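Local coordinates for beta-lactamase inhibitory protein BLIP-I (Streptomyces exfoliatus, PDB 3GMV) that probably binds and inhibits beta-lactamases, as related inhibitory proteins of Streptomyces do, at residues E110-P113 with N114-A117; H141-G145 with V146-R150; K66-E69 with Y70-K73; G2-A5 with E6-E9. All blocks are in the same frame, centred on the assembly; numbering follows the deposited sequence.

Contact 1: E110-P113 with N114-A117; sequences ESYP and NWPA. With TAM (tris(hydroxyethyl)aminomethane), chain B.
Tyr112 and Trp115 meet across a type I beta turn that opens directly after strand 105-111, with Pro113 and Asn114 at its two corners. Among the polar links, Trp115 N donates to Tyr112 O at 3.0 Å, with an angle of 156° at the hydrogen. The donor stands well above the carbonyl plane, so the tight bend is closed without use of a lone pair. A weak backbone bond from Ala117 N to Asn114 O continues the winding, and Asn114 ND2 reaches on to Thr119 O.

The aromatic packing is oblique. The Tyr112 ring and the six-membered ring of Trp115 have centroids 5.8 Å apart and planes inclined at 54°. The closest side-chain atoms are Tyr112 CB and Trp115 CE3, 3.8 Å apart, with the methylene at the rim of the indole near its plane. Trp115 CG lies opposite the backbone N (chi1 -174°), which brings the CE3 edge of the indole up to the Tyr112 methylene; NE1 is held by Glu62. Pro116, preceded by a cis peptide, lays CB on one indole face. Tyr112 also stacks on Phe121 and meets Phe13 edge-to-face.

Bound tris(hydroxyethyl)aminomethane supplies the third kind of contact, in a pocket that Pro113 shares with Thr58 and Trp64. Pro113 CB touches C4 of the ligand at 3.8 Å. Water 1 lies within hydrogen-bonding distance of Trp115 O and of ligand O6 (3.0 Å), without its protons being assigned. The turn is therefore closed by a backbone bond and by aromatic packing, with a water and a small polar ligand next to it.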
# COMPACT_ATOMS: atom_id res chain seq x y z
N GLU A 110 0.69 -0.08 4.51
CA GLU A 110 0.62 0.42 5.90
C GLU A 110 1.80 -0.18 6.64
O GLU A 110 2.22 -1.31 6.34
CB GLU A 110 -0.69 0.02 6.60
CG GLU A 110 -1.95 0.69 6.06
CD GLU A 110 -3.19 0.27 6.80
OE1 GLU A 110 -3.20 -0.85 7.37
OE2 GLU A 110 -4.17 1.04 6.78
N SER A 111 2.38 0.54 7.60
CA SER A 111 3.49 -0.06 8.33
C SER A 111 3.62 0.56 9.72
O SER A 111 3.23 1.71 9.93
CB SER A 111 4.80 0.09 7.55
OG SER A 111 5.25 1.44 7.58
N TYR A 112 4.11 -0.26 10.64
CA TYR A 112 4.49 0.18 11.98
C TYR A 112 6.01 0.03 12.12
O TYR A 112 6.51 -1.03 12.50
CB TYR A 112 3.76 -0.67 13.03
CG TYR A 112 2.29 -0.35 13.20
CD1 TYR A 112 1.89 0.81 13.89
CD2 TYR A 112 1.30 -1.20 12.70
CE1 TYR A 112 0.56 1.11 14.05
CE2 TYR A 112 -0.06 -0.90 12.86
CZ TYR A 112 -0.41 0.26 13.54
OH TYR A 112 -1.75 0.55 13.71
N PRO A 113 6.76 1.07 11.75
CA PRO A 113 8.21 0.94 11.71
C PRO A 113 8.82 0.68 13.08
O PRO A 113 9.93 0.20 13.17
CB PRO A 113 8.69 2.29 11.17
CG PRO A 113 7.48 2.92 10.57
CD PRO A 113 6.31 2.41 11.35
N ASN A 114 8.06 0.93 14.13
CA ASN A 114 8.57 0.74 15.48
C ASN A 114 7.95 -0.47 16.16
O ASN A 114 8.04 -0.63 17.38
CB ASN A 114 8.34 2.04 16.28
CG ASN A 114 9.06 3.21 15.64
OD1 ASN A 114 10.22 3.08 15.23
ND2 ASN A 114 8.38 4.35 15.51
N TRP A 115 7.31 -1.33 15.36
CA TRP A 115 6.61 -2.52 15.87
C TRP A 115 7.47 -3.26 16.88
O TRP A 115 8.63 -3.52 16.59
CB TRP A 115 6.25 -3.49 14.72
CG TRP A 115 5.42 -4.63 15.25
CD1 TRP A 115 5.87 -5.86 15.68
CD2 TRP A 115 4.01 -4.62 15.47
NE1 TRP A 115 4.82 -6.61 16.15
CE2 TRP A 115 3.67 -5.87 16.04
CE3 TRP A 115 2.99 -3.68 15.24
CZ2 TRP A 115 2.35 -6.21 16.38
CZ3 TRP A 115 1.69 -4.02 15.59
CH2 TRP A 115 1.38 -5.26 16.17
N PRO A 116 6.88 -3.67 18.03
CA PRO A 116 5.48 -3.66 18.42
C PRO A 116 4.88 -2.34 18.91
O PRO A 116 3.68 -2.27 19.17
CB PRO A 116 5.44 -4.71 19.55
CG PRO A 116 6.78 -4.62 20.14
CD PRO A 116 7.72 -4.34 19.04
N ALA A 117 5.69 -1.30 19.07
CA ALA A 117 5.20 0.05 19.31
C ALA A 117 4.42 0.53 18.08
O ALA A 117 4.74 0.17 16.94
CB ALA A 117 6.37 0.98 19.63
C TAM B . 12.36 -2.06 11.11
C1 TAM B . 12.57 -1.08 9.98
C2 TAM B . 12.79 -1.45 12.44
C3 TAM B . 13.15 -3.33 10.84
C4 TAM B . 11.62 0.09 10.10
C5 TAM B . 12.48 0.04 12.52
C6 TAM B . 12.73 -4.46 11.77
N TAM B . 10.95 -2.40 11.17
O4 TAM B . 11.82 0.96 8.97
O5 TAM B . 13.70 0.79 12.67
O6 TAM B . 11.82 -3.97 12.76
O HOH W 1 10.02 -2.63 14.76

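Contact 2: H141-G145 with V146-R150; sequences HLTDG and VLTYR
Thr143 and Val146 close a type I' beta turn with two bonds between their backbones: Thr143 N donates to Val146 O at 2.9 Å, and Val146 N returns a bond to Thr143 O at 3.0 Å. Asp144 and Gly145, both with positive phi, form the corners of this two-residue hairpin loop. The Asp144 carboxylate leaves the hairpin, its two oxygens accepting from the amides of Gly120 and Phe121.

Farther from the turn, His141 O is the most heavily used acceptor. Thr148 N reaches it at 2.9 Å in a nearly straight bond (165° at the hydrogen), and Tyr149 N adds a weak one at 3.4 Å. Two successive amides thus serve one carbonyl, a classic beta bulge that shifts the register by one residue. His141 N is satisfied in turn by Tyr149 O at 2.9 Å.

The hydroxyls of Thr143 and Thr148 are joined at 2.7 Å between their OG1 atoms, and either may be the donor. Thr148 OG1 sits between its own backbone N and carbonyl carbon (chi1 52°), which brings it to the Thr143 hydroxyl, the two side chains crossing at about a right angle. Beyond it, the His141 and Tyr149 side chains run side by side, and Tyr149 CD2 lies over the centre of the imidazole face, 3.6 Å from His141 CE1.

On the other face of the sheet, Leu142 CD2 and Leu147 CD1 approach loosely; Leu142 packs on Leu96 of helix 93-99, and Leu147 on Met91 just before it. Strand 122-128 borders strand 137-143 on its far flank, while strand 146-153 forms one outer edge of the sheet.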
# COMPACT_ATOMS: atom_id res chain seq x y z
N HIS A 141 1.53 10.08 1.48
CA HIS A 141 1.80 9.19 2.62
C HIS A 141 1.46 9.93 3.92
O HIS A 141 1.81 11.10 4.08
CB HIS A 141 3.28 8.72 2.62
CG HIS A 141 3.69 7.99 1.38
ND1 HIS A 141 4.98 7.59 1.15
CD2 HIS A 141 2.98 7.63 0.28
CE1 HIS A 141 5.06 6.99 -0.02
NE2 HIS A 141 3.87 7.01 -0.58
N LEU A 142 0.81 9.24 4.85
CA LEU A 142 0.47 9.82 6.15
C LEU A 142 1.31 9.15 7.22
O LEU A 142 1.57 7.94 7.12
CB LEU A 142 -1.02 9.59 6.43
CG LEU A 142 -2.02 10.27 5.52
CD1 LEU A 142 -3.45 9.74 5.85
CD2 LEU A 142 -1.95 11.79 5.71
N THR A 143 1.80 9.91 8.19
CA THR A 143 2.49 9.32 9.34
C THR A 143 1.75 9.86 10.58
O THR A 143 1.69 11.09 10.77
CB THR A 143 4.00 9.73 9.35
OG1 THR A 143 4.64 9.35 8.12
CG2 THR A 143 4.74 9.05 10.52
N ASP A 144 1.21 8.96 11.41
CA ASP A 144 0.29 9.35 12.50
C ASP A 144 -0.68 10.45 12.08
O ASP A 144 -0.85 11.47 12.76
CB ASP A 144 1.09 9.74 13.73
CG ASP A 144 1.86 8.56 14.30
OD1 ASP A 144 1.35 7.42 14.23
OD2 ASP A 144 2.98 8.75 14.78
N GLY A 145 -1.27 10.25 10.91
CA GLY A 145 -2.36 11.10 10.44
C GLY A 145 -1.96 12.47 9.97
O GLY A 145 -2.82 13.36 9.87
N VAL A 146 -0.68 12.64 9.64
CA VAL A 146 -0.16 13.91 9.08
C VAL A 146 0.55 13.66 7.74
O VAL A 146 1.26 12.66 7.58
CB VAL A 146 0.80 14.60 10.05
CG1 VAL A 146 1.44 15.88 9.43
CG2 VAL A 146 0.06 14.90 11.39
N LEU A 147 0.34 14.55 6.77
CA LEU A 147 0.97 14.32 5.46
C LEU A 147 2.51 14.46 5.50
O LEU A 147 3.04 15.53 5.81
CB LEU A 147 0.34 15.23 4.38
CG LEU A 147 0.78 14.93 2.94
CD1 LEU A 147 0.21 13.58 2.45
CD2 LEU A 147 0.26 16.02 2.01
N THR A 148 3.22 13.37 5.22
CA THR A 148 4.69 13.37 5.25
C THR A 148 5.31 13.12 3.87
O THR A 148 6.52 13.20 3.72
CB THR A 148 5.22 12.34 6.28
OG1 THR A 148 4.61 11.07 6.01
CG2 THR A 148 4.84 12.76 7.70
N TYR A 149 4.48 12.80 2.86
CA TYR A 149 5.01 12.67 1.48
C TYR A 149 3.92 12.97 0.48
O TYR A 149 2.81 12.50 0.63
CB TYR A 149 5.50 11.24 1.22
CG TYR A 149 6.14 11.08 -0.16
CD1 TYR A 149 7.36 11.67 -0.45
CD2 TYR A 149 5.52 10.36 -1.15
CE1 TYR A 149 7.97 11.52 -1.70
CE2 TYR A 149 6.12 10.22 -2.46
CZ TYR A 149 7.34 10.82 -2.69
OH TYR A 149 7.95 10.68 -3.92
N ARG A 150 4.24 13.71 -0.58
CA ARG A 150 3.27 13.94 -1.65
C ARG A 150 4.06 13.96 -2.96
O ARG A 150 5.18 14.49 -3.02
CB ARG A 150 2.51 15.26 -1.42
CG ARG A 150 3.45 16.50 -1.16
CD ARG A 150 2.62 17.76 -0.78
NE ARG A 150 1.89 18.39 -1.90
CZ ARG A 150 2.43 19.23 -2.79
NH1 ARG A 150 3.74 19.52 -2.76
NH2 ARG A 150 1.67 19.77 -3.74

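Contact 3: K66-E69 with Y70-K73; sequences KRNE and YLYK
Strand 63-69 ends at Glu69, and at Tyr70 the backbone enters the left-handed helical region (phi 77°), turning the chain so that Leu71 comes back alongside Asn68. The Asn68 side chain spans this bend. Its OD1 accepts a weak bond from Leu71 N at 3.4 Å and a firmer one from water 2 at 2.7 Å; the same water takes a weak bond from Tyr72 N, so one carbonyl oxygen serves two successive amides, one directly and one through solvent. Asn68 CG stands between the backbone N and the carbonyl carbon (chi1 81°), and this places OD1 beside the amide of Leu71. ND2 donates to Ser107 O on the adjacent strand, which fixes the rotation of the amide and leaves OD1 facing the turn. Leu71 packs against the aliphatic part of Asn68, its CD1 lying 3.4 Å from Asn68 CB.

Strand 63-69 is the fourth of eight in the antiparallel sheet, and residues 70-73 start the long connection that leaves it for helix 81-84, on the way to strand 105-111. The bend is thus where the chain departs from the sheet of this two-layer alpha/beta sandwich.

Glu69 and Tyr70 lie side by side on another flank of the bend. Glu69 CB sits 3.8 Å from the Tyr70 ring centroid and only 6° off the ring normal, a CH-pi contact over the middle of the face. The rest of the glutamate runs out along the ring, with OE1 hydrogen-bonded to Tyr52 OH. Farther along, the Tyr72 hydroxyl probably bonds to Glu9 OE2, linking the loop to helix 5-10.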
# COMPACT_ATOMS: atom_id res chain seq x y z
N LYS A 66 3.14 -3.92 5.40
CA LYS A 66 2.42 -4.43 4.26
C LYS A 66 2.50 -3.42 3.14
O LYS A 66 2.33 -2.21 3.37
CB LYS A 66 0.93 -4.60 4.61
CG LYS A 66 0.69 -5.62 5.73
CD LYS A 66 -0.75 -5.62 6.27
CE LYS A 66 -1.76 -5.99 5.21
NZ LYS A 66 -3.13 -5.97 5.81
N ARG A 67 2.69 -3.90 1.92
CA ARG A 67 2.68 -3.01 0.76
C ARG A 67 2.01 -3.77 -0.37
O ARG A 67 1.96 -5.02 -0.36
CB ARG A 67 4.11 -2.57 0.36
CG ARG A 67 5.04 -3.71 -0.13
CD ARG A 67 6.51 -3.24 -0.15
NE ARG A 67 7.41 -4.32 -0.57
CZ ARG A 67 7.80 -4.52 -1.83
NH1 ARG A 67 7.37 -3.74 -2.81
NH2 ARG A 67 8.62 -5.52 -2.11
N ASN A 68 1.49 -3.02 -1.34
CA ASN A 68 0.95 -3.67 -2.52
C ASN A 68 0.92 -2.69 -3.68
O ASN A 68 0.99 -1.45 -3.49
CB ASN A 68 -0.46 -4.19 -2.25
CG ASN A 68 -1.52 -3.10 -2.36
OD1 ASN A 68 -1.99 -2.80 -3.47
ND2 ASN A 68 -1.94 -2.55 -1.21
N GLU A 69 0.84 -3.24 -4.88
CA GLU A 69 0.42 -2.44 -6.02
C GLU A 69 -0.68 -3.18 -6.73
O GLU A 69 -0.61 -4.40 -6.91
CB GLU A 69 1.57 -2.16 -6.97
CG GLU A 69 2.56 -1.14 -6.42
CD GLU A 69 3.61 -0.77 -7.43
OE1 GLU A 69 4.61 -1.50 -7.51
OE2 GLU A 69 3.42 0.22 -8.16
N TYR A 70 -1.72 -2.44 -7.06
CA TYR A 70 -2.79 -2.93 -7.95
C TYR A 70 -3.80 -3.88 -7.34
O TYR A 70 -4.67 -4.37 -8.05
CB TYR A 70 -2.22 -3.52 -9.28
CG TYR A 70 -1.07 -2.74 -9.88
CD1 TYR A 70 -1.11 -1.35 -9.96
CD2 TYR A 70 0.07 -3.39 -10.36
CE1 TYR A 70 -0.05 -0.63 -10.49
CE2 TYR A 70 1.14 -2.67 -10.90
CZ TYR A 70 1.06 -1.29 -10.96
OH TYR A 70 2.11 -0.57 -11.48
N LEU A 71 -3.74 -4.14 -6.03
CA LEU A 71 -4.75 -5.00 -5.43
C LEU A 71 -6.12 -4.34 -5.41
O LEU A 71 -7.13 -5.03 -5.35
CB LEU A 71 -4.39 -5.40 -3.99
CG LEU A 71 -3.17 -6.30 -3.85
CD1 LEU A 71 -2.87 -6.61 -2.39
CD2 LEU A 71 -3.39 -7.62 -4.65
N TYR A 72 -6.14 -3.01 -5.40
CA TYR A 72 -7.38 -2.26 -5.37
C TYR A 72 -7.41 -1.24 -6.50
O TYR A 72 -6.37 -0.75 -6.92
CB TYR A 72 -7.48 -1.48 -4.05
CG TYR A 72 -7.44 -2.38 -2.85
CD1 TYR A 72 -8.59 -3.01 -2.40
CD2 TYR A 72 -6.25 -2.59 -2.15
CE1 TYR A 72 -8.55 -3.83 -1.29
CE2 TYR A 72 -6.20 -3.42 -1.05
CZ TYR A 72 -7.35 -4.04 -0.63
OH TYR A 72 -7.32 -4.87 0.46
N LYS A 73 -8.60 -0.94 -7.01
CA LYS A 73 -8.73 0.10 -8.03
C LYS A 73 -9.60 1.19 -7.40
O LYS A 73 -10.56 0.90 -6.69
CB LYS A 73 -9.41 -0.47 -9.29
CG LYS A 73 -8.53 -1.47 -10.07
CD LYS A 73 -9.35 -2.18 -11.16
CE LYS A 73 -8.59 -3.39 -11.70
NZ LYS A 73 -7.21 -3.00 -12.09
O HOH W 2 -3.79 -0.92 -4.30

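Contact 4: G2-A5 with E6-E9; sequences GFSA and EKYE
Ser4 O accepts from Tyr8 N at 3.0 Å in a bond that lies in the carbonyl plane and is almost straight, 169° at the hydrogen. It is one of the first main-chain bonds of helix 5-10, followed by Glu9 N to Ala5 O at 3.0 Å. The Ser4 hydroxyl acts as N-cap: OG accepts from Lys7 N at 3.1 Å. With chi1 at 73°, OG is folded back between the backbone N and the carbonyl carbon of Ser4, over the opening of the first helical turn.

Apolar contacts accompany the cap. Phe3, the residue before the N-cap, sets CZ against Tyr8 CB at 3.9 Å, and its CD1 atom lies 4.0 Å from Lys7 CB. This pairing of the residue before the cap with the fourth residue of the helix fits a hydrophobic staple. The Lys7 chain runs back past Phe3 in the opposite direction, its CD 3.2 Å from Gly2 O, before NZ finds Ile23 O. Tyr8 in turn carries its ring away from the cap to Leu71.

Glu6 bends at chi2 (69°), bringing OE1 to 3.6 Å from Ser4 OG, near the N-terminal end of the helix, where a negative charge would probably be favoured. The helix start is therefore secured in two ways, with a hydroxyl meeting an amide of the first turn and an aromatic side chain packed against that turn.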
# COMPACT_ATOMS: atom_id res chain seq x y z
N GLY A 2 -4.94 -18.92 -5.03
CA GLY A 2 -3.82 -17.98 -5.08
C GLY A 2 -4.01 -16.76 -4.20
O GLY A 2 -5.01 -16.62 -3.51
N PHE A 3 -3.03 -15.87 -4.23
CA PHE A 3 -3.11 -14.64 -3.45
C PHE A 3 -4.25 -13.73 -3.93
O PHE A 3 -4.64 -13.81 -5.10
CB PHE A 3 -1.77 -13.91 -3.54
CG PHE A 3 -1.67 -12.74 -2.60
CD1 PHE A 3 -1.74 -12.92 -1.23
CD2 PHE A 3 -1.48 -11.46 -3.10
CE1 PHE A 3 -1.64 -11.82 -0.37
CE2 PHE A 3 -1.40 -10.39 -2.24
CZ PHE A 3 -1.48 -10.57 -0.90
N SER A 4 -4.74 -12.84 -3.06
CA SER A 4 -5.89 -11.99 -3.38
C SER A 4 -5.98 -10.83 -2.41
O SER A 4 -5.36 -10.88 -1.35
CB SER A 4 -7.19 -12.79 -3.25
OG SER A 4 -7.53 -13.05 -1.89
N ALA A 5 -6.73 -9.79 -2.76
CA ALA A 5 -6.93 -8.63 -1.88
C ALA A 5 -7.52 -9.10 -0.55
O ALA A 5 -7.17 -8.59 0.52
CB ALA A 5 -7.87 -7.60 -2.55
N GLU A 6 -8.42 -10.08 -0.62
CA GLU A 6 -8.99 -10.62 0.61
C GLU A 6 -7.92 -11.23 1.51
O GLU A 6 -7.95 -11.01 2.72
CB GLU A 6 -10.14 -11.61 0.31
CG GLU A 6 -11.38 -10.93 -0.28
CD GLU A 6 -11.18 -10.39 -1.73
OE1 GLU A 6 -10.39 -10.95 -2.52
OE2 GLU A 6 -11.86 -9.38 -2.07
N LYS A 7 -6.97 -11.98 0.94
CA LYS A 7 -5.88 -12.53 1.75
C LYS A 7 -5.02 -11.40 2.35
O LYS A 7 -4.61 -11.46 3.51
CB LYS A 7 -5.02 -13.51 0.92
CG LYS A 7 -5.84 -14.79 0.59
CD LYS A 7 -5.22 -15.71 -0.41
CE LYS A 7 -6.00 -17.03 -0.34
NZ LYS A 7 -5.70 -17.77 0.92
N TYR A 8 -4.73 -10.39 1.54
CA TYR A 8 -4.01 -9.19 2.01
C TYR A 8 -4.66 -8.61 3.26
O TYR A 8 -3.98 -8.29 4.22
CB TYR A 8 -3.99 -8.13 0.89
CG TYR A 8 -3.17 -6.86 1.16
CD1 TYR A 8 -1.79 -6.86 1.03
CD2 TYR A 8 -3.80 -5.66 1.48
CE1 TYR A 8 -1.03 -5.66 1.26
CE2 TYR A 8 -3.07 -4.48 1.67
CZ TYR A 8 -1.70 -4.50 1.57
OH TYR A 8 -0.95 -3.34 1.76
N GLU A 9 -5.98 -8.46 3.25
CA GLU A 9 -6.71 -7.92 4.40
C GLU A 9 -6.71 -8.85 5.63
O GLU A 9 -6.75 -8.36 6.75
CB GLU A 9 -8.14 -7.53 3.99
CG GLU A 9 -8.14 -6.49 2.84
CD GLU A 9 -9.46 -6.45 2.05
OE1 GLU A 9 -10.45 -7.10 2.48
OE2 GLU A 9 -9.50 -5.79 1.00

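Contacts 1, 2 and 3 all reach the same antiparallel sheet, whereas contact 4 starts a helix beside it. Contacts 1 and 3 lie on neighbouring strands, 105-111 and 63-69, and meet through Glu110 N and Lys66 O. Contact 3, nearest the centre of the chain, also touches contact 4 through Lys66 NZ and the Tyr8 carbonyl. Contact 2 stands apart at the sheet's edge, about 25 Å centre to centre from contact 4. Contacts 1 and 3 are surface bends, one leaning on aromatic rings and the other on an asparagine; contacts 2 and 4, partly buried, rely more on regular backbone bonds, of a hairpin and a helix respectively.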